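Local coordinates for endoglucanase A (Clostridium longisporum, PDB 6Q1I), which hydrolyses internal beta-1,4-glucosidic linkages in barley beta-glucan, lichenan and carboxymethylcellulose and also degrades xylan, preferring longer cello-oligosaccharides, through this family 5 catalytic domain, at residues A[178-182]-A[216-222]; A[202-208]-A[228-233]; A[111-115]-A[138-142]. All coordinates share one frame; numbering follows the deposited sequence.

Interaction 1 (A[178-182]-A[216-222]); sequences RDVVN and TTMNDFK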
ATOM      1  N   ARG A 178      11.596  15.136  -4.515  1.00  8.86           N
ATOM      2  CA  ARG A 178      10.562  14.632  -5.420  1.00  8.46           C
ATOM      3  C   ARG A 178      11.173  14.114  -6.720  1.00  8.28           C
ATOM      4  O   ARG A 178      10.740  13.083  -7.250  1.00  9.20           O
ATOM      5  CB  ARG A 178       9.476  15.684  -5.659  1.00  8.82           C
ATOM      6  CG  ARG A 178       8.692  16.043  -4.397  1.00  8.83           C
ATOM      7  CD  ARG A 178       7.495  16.971  -4.657  1.00  8.75           C
ATOM      8  NE  ARG A 178       7.874  18.270  -5.205  1.00 10.39           N
ATOM      9  CZ  ARG A 178       8.180  19.349  -4.487  1.00 11.26           C
ATOM     10  NH1 ARG A 178       8.136  19.339  -3.163  1.00 11.27           N
ATOM     11  NH2 ARG A 178       8.519  20.475  -5.105  1.00 12.72           N
ATOM     12  N   ASP A 179      12.201  14.793  -7.228  1.00  9.16           N
ATOM     13  CA  ASP A 179      12.941  14.297  -8.386  1.00  9.37           C
ATOM     14  C   ASP A 179      13.571  12.939  -8.086  1.00  9.60           C
ATOM     15  O   ASP A 179      13.430  11.992  -8.868  1.00 10.12           O
ATOM     16  CB  ASP A 179      14.003  15.335  -8.759  1.00 10.65           C
ATOM     17  CG  ASP A 179      14.789  14.976 -10.005  1.00 12.91           C
ATOM     18  OD1 ASP A 179      14.229  14.357 -10.928  1.00 14.84           O
ATOM     19  OD2 ASP A 179      15.982  15.347 -10.057  1.00 14.83           O
ATOM     20  N   VAL A 180      14.241  12.809  -6.936  1.00  9.48           N
ATOM     21  CA  VAL A 180      14.920  11.551  -6.633  1.00  9.53           C
ATOM     22  C   VAL A 180      13.920  10.411  -6.430  1.00  8.93           C
ATOM     23  O   VAL A 180      14.180   9.278  -6.843  1.00  9.40           O
ATOM     24  CB  VAL A 180      15.906  11.702  -5.464  1.00 10.07           C
ATOM     25  CG1 VAL A 180      16.517  10.354  -5.085  1.00 10.77           C
ATOM     26  CG2 VAL A 180      17.014  12.698  -5.833  1.00 11.30           C
ATOM     27  N   VAL A 181      12.758  10.682  -5.826  1.00  8.71           N
ATOM     28  CA  VAL A 181      11.737   9.637  -5.726  1.00  8.07           C
ATOM     29  C   VAL A 181      11.356   9.131  -7.114  1.00  7.83           C
ATOM     30  O   VAL A 181      11.240   7.925  -7.340  1.00  9.09           O
ATOM     31  CB  VAL A 181      10.513  10.123  -4.928  1.00  8.66           C
ATOM     32  CG1 VAL A 181       9.346   9.142  -5.098  1.00  8.96           C
ATOM     33  CG2 VAL A 181      10.869  10.270  -3.466  1.00  9.08           C
ATOM     34  N   ASN A 182      11.141  10.049  -8.065  1.00  9.56           N
ATOM     35  CA  ASN A 182      10.843   9.622  -9.429  1.00  8.18           C
ATOM     36  C   ASN A 182      11.970   8.769 -10.004  1.00  9.35           C
ATOM     37  O   ASN A 182      11.716   7.780 -10.696  1.00 10.01           O
ATOM     38  CB  ASN A 182      10.618  10.832 -10.342  1.00  9.31           C
ATOM     39  CG  ASN A 182       9.263  11.477 -10.150  1.00 10.76           C
ATOM     40  OD1 ASN A 182       8.244  10.798 -10.012  1.00 10.67           O
ATOM     41  ND2 ASN A 182       9.242  12.800 -10.189  1.00 11.50           N
ATOM     42  N   THR A 216       1.117  19.311  -4.756  1.00 11.82           N
ATOM     43  CA  THR A 216       2.543  19.433  -5.051  1.00 12.54           C
ATOM     44  C   THR A 216       3.155  18.079  -5.390  1.00 10.86           C
ATOM     45  O   THR A 216       3.917  17.950  -6.356  1.00 12.40           O
ATOM     46  CB  THR A 216       3.277  20.077  -3.876  1.00 16.96           C
ATOM     47  OG1 THR A 216       2.832  21.430  -3.717  1.00 20.50           O
ATOM     48  CG2 THR A 216       4.781  20.087  -4.113  1.00 19.75           C
ATOM     49  N   THR A 217       2.839  17.055  -4.597  1.00  9.07           N
ATOM     50  CA  THR A 217       3.452  15.750  -4.821  1.00  9.13           C
ATOM     51  C   THR A 217       2.839  15.034  -6.021  1.00  9.10           C
ATOM     52  O   THR A 217       3.567  14.409  -6.799  1.00 10.20           O
ATOM     53  CB  THR A 217       3.369  14.902  -3.551  1.00  8.39           C
ATOM     54  OG1 THR A 217       2.017  14.842  -3.101  1.00  8.80           O
ATOM     55  CG2 THR A 217       4.230  15.526  -2.445  1.00  9.25           C
ATOM     56  N   MET A 218       1.521  15.135  -6.214  1.00 10.20           N
ATOM     57  CA  MET A 218       0.919  14.580  -7.421  1.00 11.38           C
ATOM     58  C   MET A 218       1.480  15.248  -8.664  1.00 10.63           C
ATOM     59  O   MET A 218       1.798  14.581  -9.654  1.00 10.99           O
ATOM     60  CB  MET A 218      -0.592  14.787  -7.419  1.00 13.91           C
ATOM     61  CG  MET A 218      -1.393  13.866  -6.573  1.00 14.61           C
ATOM     62  SD  MET A 218      -3.090  13.834  -7.213  1.00 15.37           S
ATOM     63  CE  MET A 218      -3.605  15.511  -6.899  1.00 13.90           C
ATOM     64  N   ASN A 219       1.537  16.579  -8.660  1.00 10.17           N
ATOM     65  CA  ASN A 219       1.928  17.274  -9.876  1.00 12.16           C
ATOM     66  C   ASN A 219       3.325  16.885 -10.317  1.00 11.76           C
ATOM     67  O   ASN A 219       3.580  16.796 -11.526  1.00 12.46           O
ATOM     68  CB  ASN A 219       1.816  18.783  -9.703  1.00 13.44           C
ATOM     69  CG  ASN A 219       0.379  19.259  -9.671  1.00 15.52           C
ATOM     70  OD1 ASN A 219      -0.545  18.533 -10.045  1.00 17.88           O
ATOM     71  ND2 ASN A 219       0.184  20.493  -9.237  1.00 16.74           N
ATOM     72  N   ASP A 220       4.232  16.619  -9.373  1.00 10.60           N
ATOM     73  CA  ASP A 220       5.608  16.279  -9.718  1.00 11.39           C
ATOM     74  C   ASP A 220       5.804  14.798 -10.026  1.00 11.61           C
ATOM     75  O   ASP A 220       6.918  14.402 -10.375  1.00 13.35           O
ATOM     76  CB  ASP A 220       6.581  16.727  -8.619  1.00 12.30           C
ATOM     77  CG  ASP A 220       7.091  18.146  -8.821  1.00 15.82           C
ATOM     78  OD1 ASP A 220       6.796  18.763  -9.867  1.00 17.42           O
ATOM     79  OD2 ASP A 220       7.805  18.641  -7.929  1.00 18.32           O
ATOM     80  N   PHE A 221       4.757  13.984  -9.941  1.00 11.57           N
ATOM     81  CA  PHE A 221       4.863  12.573 -10.287  1.00 11.34           C
ATOM     82  C   PHE A 221       5.220  12.426 -11.759  1.00 11.73           C
ATOM     83  O   PHE A 221       4.544  12.978 -12.631  1.00 12.80           O
ATOM     84  CB  PHE A 221       3.518  11.897 -10.013  1.00 11.63           C
ATOM     85  CG  PHE A 221       3.498  10.413 -10.276  1.00 10.61           C
ATOM     86  CD1 PHE A 221       3.936   9.521  -9.321  1.00 11.82           C
ATOM     87  CD2 PHE A 221       3.002   9.907 -11.467  1.00 12.63           C
ATOM     88  CE1 PHE A 221       3.901   8.154  -9.557  1.00 11.38           C
ATOM     89  CE2 PHE A 221       2.960   8.548 -11.700  1.00 13.58           C
ATOM     90  CZ  PHE A 221       3.404   7.674 -10.746  1.00 12.02           C
ATOM     91  N   LYS A 222       6.258  11.647 -12.045  1.00 11.15           N
ATOM     92  CA  LYS A 222       6.705  11.423 -13.412  1.00 11.50           C
ATOM     93  C   LYS A 222       6.457   9.974 -13.799  1.00 12.54           C
ATOM     94  O   LYS A 222       6.887   9.059 -13.093  1.00 15.10           O
ATOM     95  CB  LYS A 222       8.191  11.760 -13.579  1.00 14.94           C
ATOM     96  CG  LYS A 222       8.662  11.724 -15.027  1.00 21.51           C
ATOM     97  CD  LYS A 222      10.089  12.208 -15.171  1.00 29.38           C
ATOM     98  CE  LYS A 222      10.536  12.171 -16.631  1.00 33.79           C
ATOM     99  NZ  LYS A 222      11.995  12.452 -16.795  1.00 37.03           N
TER
HETATM  100  O   HOH W   1       9.385  20.742  -8.014  1.00 25.46           O
HETATM  101  O   HOH W   2       7.657   8.169 -10.260  1.00 11.56           O
HETATM  102  O   HOH W   3       9.705   8.162 -12.792  1.00 15.36           O

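Interaction 2 (A[202-208]-A[228-233]); sequences RAVMMPT and NVIASV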
ATOM      1  N   ARG A 202       3.834  -6.857 -16.448  1.00 11.82           N
ATOM      2  CA  ARG A 202       3.149  -6.805 -15.162  1.00 10.61           C
ATOM      3  C   ARG A 202       2.864  -5.365 -14.762  1.00 10.29           C
ATOM      4  O   ARG A 202       3.715  -4.485 -14.899  1.00 10.44           O
ATOM      5  CB  ARG A 202       4.038  -7.448 -14.094  1.00 11.50           C
ATOM      6  CG  ARG A 202       3.347  -7.622 -12.737  1.00 12.09           C
ATOM      7  CD  ARG A 202       4.226  -8.291 -11.675  1.00 12.17           C
ATOM      8  NE  ARG A 202       4.808  -9.523 -12.181  1.00 11.10           N
ATOM      9  CZ  ARG A 202       4.137 -10.653 -12.370  1.00 10.08           C
ATOM     10  NH1 ARG A 202       2.848 -10.740 -12.054  1.00  9.58           N
ATOM     11  NH2 ARG A 202       4.758 -11.700 -12.886  1.00  9.95           N
ATOM     12  N   ALA A 203       1.677  -5.134 -14.218  1.00 10.65           N
ATOM     13  CA  ALA A 203       1.356  -3.815 -13.698  1.00 10.23           C
ATOM     14  C   ALA A 203       2.285  -3.475 -12.543  1.00  9.33           C
ATOM     15  O   ALA A 203       2.535  -4.304 -11.657  1.00 10.32           O
ATOM     16  CB  ALA A 203      -0.093  -3.790 -13.218  1.00 11.14           C
ATOM     17  N   VAL A 204       2.772  -2.235 -12.539  1.00  9.06           N
ATOM     18  CA  VAL A 204       3.675  -1.750 -11.502  1.00  8.63           C
ATOM     19  C   VAL A 204       3.146  -0.433 -10.956  1.00  7.96           C
ATOM     20  O   VAL A 204       3.052   0.556 -11.691  1.00  9.01           O
ATOM     21  CB  VAL A 204       5.118  -1.592 -12.013  1.00  9.60           C
ATOM     22  CG1 VAL A 204       6.010  -1.020 -10.906  1.00  9.64           C
ATOM     23  CG2 VAL A 204       5.670  -2.920 -12.511  1.00  9.58           C
ATOM     24  N   MET A 205       2.790  -0.429  -9.675  1.00  7.67           N
ATOM     25  CA  MET A 205       2.450   0.770  -8.930  1.00  6.91           C
ATOM     26  C   MET A 205       3.717   1.468  -8.449  1.00  7.23           C
ATOM     27  O   MET A 205       4.712   0.820  -8.109  1.00  8.16           O
ATOM     28  CB  MET A 205       1.619   0.391  -7.700  1.00  7.80           C
ATOM     29  CG  MET A 205       0.205  -0.023  -8.020  1.00  7.78           C
ATOM     30  SD  MET A 205      -0.728  -0.747  -6.653  1.00  9.17           S
ATOM     31  CE  MET A 205      -0.598   0.540  -5.432  1.00  9.54           C
ATOM     32  N   MET A 206       3.669   2.802  -8.417  1.00  7.33           N
ATOM     33  CA  MET A 206       4.773   3.578  -7.871  1.00  7.36           C
ATOM     34  C   MET A 206       4.218   4.846  -7.252  1.00  6.89           C
ATOM     35  O   MET A 206       3.274   5.433  -7.806  1.00  7.76           O
ATOM     36  CB  MET A 206       5.824   3.931  -8.923  1.00  9.95           C
ATOM     37  CG  MET A 206       5.288   4.588 -10.173  1.00 11.34           C
ATOM     38  SD  MET A 206       6.523   4.730 -11.472  1.00 14.16           S
ATOM     39  CE  MET A 206       7.068   3.082 -11.614  1.00 12.66           C
ATOM     40  N   PRO A 207       4.749   5.271  -6.107  1.00  6.99           N
ATOM     41  CA  PRO A 207       4.136   6.375  -5.367  1.00  6.46           C
ATOM     42  C   PRO A 207       4.682   7.749  -5.718  1.00  7.14           C
ATOM     43  O   PRO A 207       5.792   7.911  -6.237  1.00  7.52           O
ATOM     44  CB  PRO A 207       4.509   6.053  -3.913  1.00  7.50           C
ATOM     45  CG  PRO A 207       5.857   5.400  -4.045  1.00  7.49           C
ATOM     46  CD  PRO A 207       5.772   4.577  -5.301  1.00  6.58           C
ATOM     47  N   THR A 208       3.866   8.748  -5.400  1.00  7.10           N
ATOM     48  CA  THR A 208       4.351  10.099  -5.216  1.00  7.06           C
ATOM     49  C   THR A 208       5.257  10.153  -3.982  1.00  6.96           C
ATOM     50  O   THR A 208       5.347   9.201  -3.199  1.00  7.08           O
ATOM     51  CB  THR A 208       3.169  11.028  -4.966  1.00  7.83           C
ATOM     52  OG1 THR A 208       2.473  10.529  -3.825  1.00  8.24           O
ATOM     53  CG2 THR A 208       2.224  11.083  -6.154  1.00  8.35           C
ATOM     54  N   ASN A 228       2.477   0.242 -18.576  1.00 11.55           N
ATOM     55  CA  ASN A 228       1.719  -0.453 -17.526  1.00 11.55           C
ATOM     56  C   ASN A 228       2.105   0.015 -16.127  1.00  9.70           C
ATOM     57  O   ASN A 228       2.328  -0.781 -15.211  1.00 11.87           O
ATOM     58  CB  ASN A 228       1.850  -1.955 -17.687  1.00 12.61           C
ATOM     59  CG  ASN A 228       1.177  -2.430 -18.927  1.00 16.07           C
ATOM     60  OD1 ASN A 228      -0.038  -2.288 -19.065  1.00 17.31           O
ATOM     61  ND2 ASN A 228       1.962  -2.913 -19.882  1.00 18.68           N
ATOM     62  N   VAL A 229       2.109   1.326 -15.941  1.00  9.63           N
ATOM     63  CA  VAL A 229       2.358   1.974 -14.657  1.00  9.54           C
ATOM     64  C   VAL A 229       1.035   2.399 -14.034  1.00  8.43           C
ATOM     65  O   VAL A 229       0.101   2.823 -14.731  1.00  9.94           O
ATOM     66  CB  VAL A 229       3.289   3.189 -14.843  1.00 13.31           C
ATOM     67  CG1 VAL A 229       3.353   4.052 -13.575  1.00 13.44           C
ATOM     68  CG2 VAL A 229       4.680   2.714 -15.266  1.00 16.63           C
ATOM     69  N   ILE A 230       0.969   2.312 -12.705  1.00  8.07           N
ATOM     70  CA  ILE A 230      -0.142   2.795 -11.899  1.00  7.61           C
ATOM     71  C   ILE A 230       0.431   3.743 -10.851  1.00  7.62           C
ATOM     72  O   ILE A 230       1.444   3.430 -10.218  1.00  8.64           O
ATOM     73  CB  ILE A 230      -0.831   1.611 -11.184  1.00  7.56           C
ATOM     74  CG1 ILE A 230      -1.342   0.558 -12.172  1.00  8.37           C
ATOM     75  CG2 ILE A 230      -1.966   2.116 -10.278  1.00  8.49           C
ATOM     76  CD1 ILE A 230      -1.730  -0.767 -11.509  1.00 10.91           C
ATOM     77  N   ALA A 231      -0.209   4.892 -10.651  1.00  7.65           N
ATOM     78  CA  ALA A 231       0.182   5.772  -9.554  1.00  7.52           C
ATOM     79  C   ALA A 231      -0.373   5.250  -8.228  1.00  7.16           C
ATOM     80  O   ALA A 231      -1.521   4.801  -8.161  1.00  8.31           O
ATOM     81  CB  ALA A 231      -0.354   7.179  -9.806  1.00  9.15           C
ATOM     82  N   SER A 232       0.428   5.363  -7.167  1.00  7.17           N
ATOM     83  CA  SER A 232       0.042   4.988  -5.811  1.00  7.30           C
ATOM     84  C   SER A 232      -0.027   6.233  -4.931  1.00  6.77           C
ATOM     85  O   SER A 232       0.959   6.965  -4.805  1.00  7.32           O
ATOM     86  CB  SER A 232       1.072   4.020  -5.216  1.00  7.82           C
ATOM     87  OG  SER A 232       0.820   3.790  -3.844  1.00  9.59           O
ATOM     88  N   VAL A 233      -1.175   6.449  -4.285  1.00  7.55           N
ATOM     89  CA  VAL A 233      -1.293   7.423  -3.209  1.00  7.14           C
ATOM     90  C   VAL A 233      -1.941   6.747  -2.009  1.00  6.65           C
ATOM     91  O   VAL A 233      -2.649   5.746  -2.137  1.00  7.52           O
ATOM     92  CB  VAL A 233      -2.069   8.706  -3.597  1.00  8.93           C
ATOM     93  CG1 VAL A 233      -1.368   9.444  -4.719  1.00  9.47           C
ATOM     94  CG2 VAL A 233      -3.501   8.389  -3.988  1.00  9.95           C
TER

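Interaction 3 (A[111-115]-A[138-142]); sequences ILNTH and LWTQI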
ATOM      1  N   ILE A 111      -0.986  -6.919  -4.190  1.00  7.25           N
ATOM      2  CA  ILE A 111       0.022  -5.876  -4.346  1.00  7.13           C
ATOM      3  C   ILE A 111       1.179  -6.231  -3.423  1.00  7.28           C
ATOM      4  O   ILE A 111       1.006  -6.276  -2.197  1.00  8.23           O
ATOM      5  CB  ILE A 111      -0.532  -4.490  -3.976  1.00  7.23           C
ATOM      6  CG1 ILE A 111      -1.721  -4.092  -4.847  1.00  7.38           C
ATOM      7  CG2 ILE A 111       0.594  -3.463  -4.057  1.00  8.22           C
ATOM      8  CD1 ILE A 111      -2.541  -2.940  -4.265  1.00  8.17           C
ATOM      9  N   LEU A 112       2.354  -6.476  -4.001  1.00  6.66           N
ATOM     10  CA  LEU A 112       3.574  -6.766  -3.253  1.00  6.71           C
ATOM     11  C   LEU A 112       4.514  -5.575  -3.425  1.00  6.56           C
ATOM     12  O   LEU A 112       4.878  -5.236  -4.558  1.00  7.54           O
ATOM     13  CB  LEU A 112       4.227  -8.040  -3.790  1.00  7.35           C
ATOM     14  CG  LEU A 112       5.499  -8.477  -3.056  1.00  8.50           C
ATOM     15  CD1 LEU A 112       5.175  -8.893  -1.605  1.00  8.92           C
ATOM     16  CD2 LEU A 112       6.198  -9.607  -3.802  1.00  9.50           C
ATOM     17  N   ASN A 113       4.912  -4.948  -2.319  1.00  7.28           N
ATOM     18  CA  ASN A 113       5.716  -3.729  -2.374  1.00  6.78           C
ATOM     19  C   ASN A 113       7.074  -3.929  -1.705  1.00  7.61           C
ATOM     20  O   ASN A 113       7.434  -5.036  -1.301  1.00  8.08           O
ATOM     21  CB  ASN A 113       4.958  -2.534  -1.774  1.00  6.99           C
ATOM     22  CG  ASN A 113       4.932  -2.522  -0.266  1.00  6.91           C
ATOM     23  OD1 ASN A 113       5.466  -3.417   0.394  1.00  7.30           O
ATOM     24  ND2 ASN A 113       4.302  -1.485   0.296  1.00  7.26           N
ATOM     25  N   THR A 114       7.861  -2.850  -1.662  1.00  7.27           N
ATOM     26  CA  THR A 114       8.805  -2.612  -0.578  1.00  7.25           C
ATOM     27  C   THR A 114       8.166  -1.582   0.348  1.00  7.01           C
ATOM     28  O   THR A 114       7.418  -0.705  -0.102  1.00  7.39           O
ATOM     29  CB  THR A 114      10.189  -2.137  -1.052  1.00  7.29           C
ATOM     30  OG1 THR A 114      10.141  -0.771  -1.476  1.00  7.80           O
ATOM     31  CG2 THR A 114      10.739  -3.021  -2.158  1.00  7.77           C
ATOM     32  N   HIS A 115       8.473  -1.674   1.646  1.00  6.92           N
ATOM     33  CA  HIS A 115       7.686  -0.951   2.628  1.00  6.89           C
ATOM     34  C   HIS A 115       8.578  -0.019   3.455  1.00  6.75           C
ATOM     35  O   HIS A 115       8.915   1.069   2.984  1.00  8.02           O
ATOM     36  CB  HIS A 115       6.763  -1.875   3.421  1.00  6.32           C
ATOM     37  CG  HIS A 115       5.591  -1.153   3.984  1.00  7.26           C
ATOM     38  ND1 HIS A 115       4.508  -0.797   3.213  1.00  7.30           N
ATOM     39  CD2 HIS A 115       5.353  -0.664   5.224  1.00  7.68           C
ATOM     40  CE1 HIS A 115       3.637  -0.152   3.964  1.00  7.11           C
ATOM     41  NE2 HIS A 115       4.128  -0.050   5.185  1.00  7.70           N
ATOM     42  N   LEU A 138      17.760  -5.398  -5.219  1.00 10.38           N
ATOM     43  CA  LEU A 138      16.597  -5.872  -4.475  1.00 10.08           C
ATOM     44  C   LEU A 138      15.436  -6.186  -5.414  1.00  9.89           C
ATOM     45  O   LEU A 138      14.857  -7.279  -5.359  1.00 10.25           O
ATOM     46  CB  LEU A 138      16.194  -4.830  -3.430  1.00  9.79           C
ATOM     47  CG  LEU A 138      14.898  -5.129  -2.667  1.00 10.00           C
ATOM     48  CD1 LEU A 138      14.980  -6.455  -1.911  1.00  9.56           C
ATOM     49  CD2 LEU A 138      14.589  -3.994  -1.724  1.00 10.53           C
ATOM     50  N   TRP A 139      15.077  -5.238  -6.292  1.00  9.36           N
ATOM     51  CA  TRP A 139      13.952  -5.477  -7.193  1.00  8.70           C
ATOM     52  C   TRP A 139      14.253  -6.568  -8.216  1.00  9.26           C
ATOM     53  O   TRP A 139      13.337  -7.284  -8.636  1.00 10.34           O
ATOM     54  CB  TRP A 139      13.447  -4.176  -7.841  1.00  8.72           C
ATOM     55  CG  TRP A 139      12.330  -3.614  -7.017  1.00  8.27           C
ATOM     56  CD1 TRP A 139      12.342  -2.472  -6.262  1.00  8.53           C
ATOM     57  CD2 TRP A 139      11.043  -4.212  -6.829  1.00  8.43           C
ATOM     58  NE1 TRP A 139      11.129  -2.332  -5.609  1.00  8.79           N
ATOM     59  CE2 TRP A 139      10.321  -3.389  -5.945  1.00  8.34           C
ATOM     60  CE3 TRP A 139      10.438  -5.373  -7.317  1.00  8.28           C
ATOM     61  CZ2 TRP A 139       9.016  -3.692  -5.542  1.00  8.78           C
ATOM     62  CZ3 TRP A 139       9.151  -5.674  -6.916  1.00  8.34           C
ATOM     63  CH2 TRP A 139       8.455  -4.838  -6.033  1.00  8.86           C
ATOM     64  N   THR A 140      15.511  -6.721  -8.632  1.00 10.15           N
ATOM     65  CA  THR A 140      15.847  -7.846  -9.500  1.00 10.16           C
ATOM     66  C   THR A 140      15.477  -9.160  -8.831  1.00 10.36           C
ATOM     67  O   THR A 140      14.851 -10.028  -9.446  1.00 10.81           O
ATOM     68  CB  THR A 140      17.331  -7.818  -9.872  1.00 11.33           C
ATOM     69  OG1 THR A 140      17.595  -6.648 -10.649  1.00 12.54           O
ATOM     70  CG2 THR A 140      17.727  -9.033 -10.702  1.00 13.09           C
ATOM     71  N   GLN A 141      15.836  -9.303  -7.550  1.00 10.44           N
ATOM     72  CA  GLN A 141      15.605 -10.556  -6.837  1.00 10.19           C
ATOM     73  C   GLN A 141      14.123 -10.787  -6.565  1.00  9.43           C
ATOM     74  O   GLN A 141      13.634 -11.910  -6.717  1.00 11.13           O
ATOM     75  CB  GLN A 141      16.412 -10.559  -5.541  1.00 10.61           C
ATOM     76  CG  GLN A 141      17.913 -10.651  -5.774  1.00 11.93           C
ATOM     77  CD  GLN A 141      18.693 -10.465  -4.504  1.00 14.32           C
ATOM     78  OE1 GLN A 141      18.739 -11.351  -3.653  1.00 14.30           O
ATOM     79  NE2 GLN A 141      19.302  -9.303  -4.353  1.00 16.15           N
ATOM     80  N   ILE A 142      13.384  -9.747  -6.161  1.00  9.56           N
ATOM     81  CA  ILE A 142      11.947  -9.921  -5.954  1.00  9.22           C
ATOM     82  C   ILE A 142      11.295 -10.328  -7.268  1.00  8.76           C
ATOM     83  O   ILE A 142      10.483 -11.256  -7.326  1.00 10.15           O
ATOM     84  CB  ILE A 142      11.302  -8.639  -5.395  1.00  9.18           C
ATOM     85  CG1 ILE A 142      11.889  -8.218  -4.045  1.00 10.27           C
ATOM     86  CG2 ILE A 142       9.785  -8.824  -5.261  1.00  9.98           C
ATOM     87  CD1 ILE A 142      11.494  -6.796  -3.636  1.00  9.66           C
TER

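Interaction 1 (A[178-182]-A[216-222])
N182 is gripped by two bonds from the chain leaving helix 215-219. ND2 donates to the carbonyl O of D220 at 2.8 Å, with that oxygen near the amide plane, while OD1 accepts from the backbone N of K222 at 3.0 Å. The second donor stands 51° out of the carbonyl plane, not on a lone pair. One donor and one acceptor used together fix which way round the amide lies, and CB of K222 adds an apolar touch 3.6 Å from CG of N182. At the other end a salt bridge does the holding. NE of R178 reaches OD2 of D220 at 2.8 Å along an almost straight N-H (173°), in the guanidinium plane but on the anti side of the carboxylate. The bend at chi3 (-62°) turns the guanidinium so that CG2 of T216 lies over the centre of one face, 3.5 Å from CZ of R178. Water 1 completes this edge, accepting from NH2 of R178 and donating to OD2 of D220, and NH1 of R178 is held by the carbonyl of G172. Against these tight bonds, the loose side comprises exposed T216, the lysine chain leading away beyond CB, and the three waters, 2 and 3 lying near K222 O. CB of F221 points away from 178-182, and its ring packs on M206 and T208 of strand 204-208 and edge-to-face on F273, while M218 packs against helix 256-275. The contact thus joins helix 175-194 to the chain after helix 215-219, consecutive outer helices of the TIM barrel, outside strand 204-208.

Interaction 2 (A[202-208]-A[228-233])
M205 and I230 lie side by side on the same face of two parallel strands, CG of M205 resting 3.7 Å from CB of I230 as the two side chains pass at a slant. The methionine then bends at chi3 (56°), which brings its CE to 3.9 Å from CB of S232, so a single side chain spans I230 and S232, two residues apart on the same face of the neighbouring strand. The far end of I230 reaches the other way, its CD1 packing 3.8 Å from CB of A203. On the reverse face M206 and V229 meet at about a right angle, SD of M206 lying 3.9 Å from CG1 of V229. The backbone explains this pairing. N of V204 donates to O of N228, N of I230 to O of V204, N of M206 to O of I230 at 2.9 Å, and N of S232 to O of M206; a last bond, from N of T208 to O of S232, is weak at 3.5 Å. O of I230 is doubly engaged, since CA of M205 also approaches it to 3.1 Å in a CA-H...O contact. The short strand axes diverge by 40°, a marked twist for neighbours in a sheet. The two faces have different surroundings: V204 and M206 pack on helix 175-194, whereas M205 and I230 both touch V281 of strand 280-285, and I230 also meets helix 14-20. This is the adjacent parallel pairing of strands five and six in the closed eight-stranded TIM barrel of family 5. Near its C-terminal end, S232 lies about 7 Å, side chain to side chain, from Q284, a changed residue at the nucleophile position assigned by similarity.

Interaction 3 (A[111-115]-A[138-142])
W139 overlaps T114 obliquely, the threonine CG2 coming to 3.5 Å from NE1 of the ring. The same methyl is packed from two more helix positions, by CD2 of L138 at 4.0 Å and by CD1 of I142 at 4.1 Å, so three side chains of the helix converge on one carbon of the loop. CD1 of I142 also lies over one face of the W139 ring, displaced toward its rim, and this neighbour from the next turn backs the indole. The ring's outer edge points at the strand, with CH2 of W139 3.9 Å from the carbonyl O of L112, near the ring plane. Farther along, CD2 of L112 meets CG2 of I142 at 4.0 Å, reached because the leucine CG stands opposite its own backbone N (chi1 -178°). No hydrogen bond crosses between the segments; the polar atoms instead converge on a third element, since NE1 of W139 and OG1 of T114 both bond to the carbonyl of T157. CB of N113 points away from the helix. Its ND2 donates to ND1 of H115 at 3.0 Å, in the imidazole plane, and also bonds E156, while OD1 takes the backbone N of T76. The axes of the strand and helix segments lie 11.4 Å apart at 146°, the antiparallel layering of a beta-alpha-beta crossover in a TIM barrel. Helix 128-145 thus covers strand 109-113 from outside, while N113 lies at the catalytic end, its side chain about 6 Å from that of Q284, the changed nucleophile position inferred by similarity.

In the fold
Following the chain from the N terminus, interaction 3 comes first: it joins strand 109-113 to helix 128-145 across a 22-residue connection and closes before the others open. Interactions 1 and 2 then cross, because their segments alternate: 178-182, 202-208, 216-222, 228-233. Interaction 1 ties helix 175-194 to the end of helix 215-219 over 33 residues, and interaction 2 pairs strands 204-208 and 229-234 over 19. The crossed pair meet where CE1 of F221 lies 3.3 Å from O of M206. Interactions 2 and 3 share the barrel sheet and touch through SD of M205 and CD1 of I111, whereas interactions 1 and 3 remain about 10 Å apart at their nearest atoms.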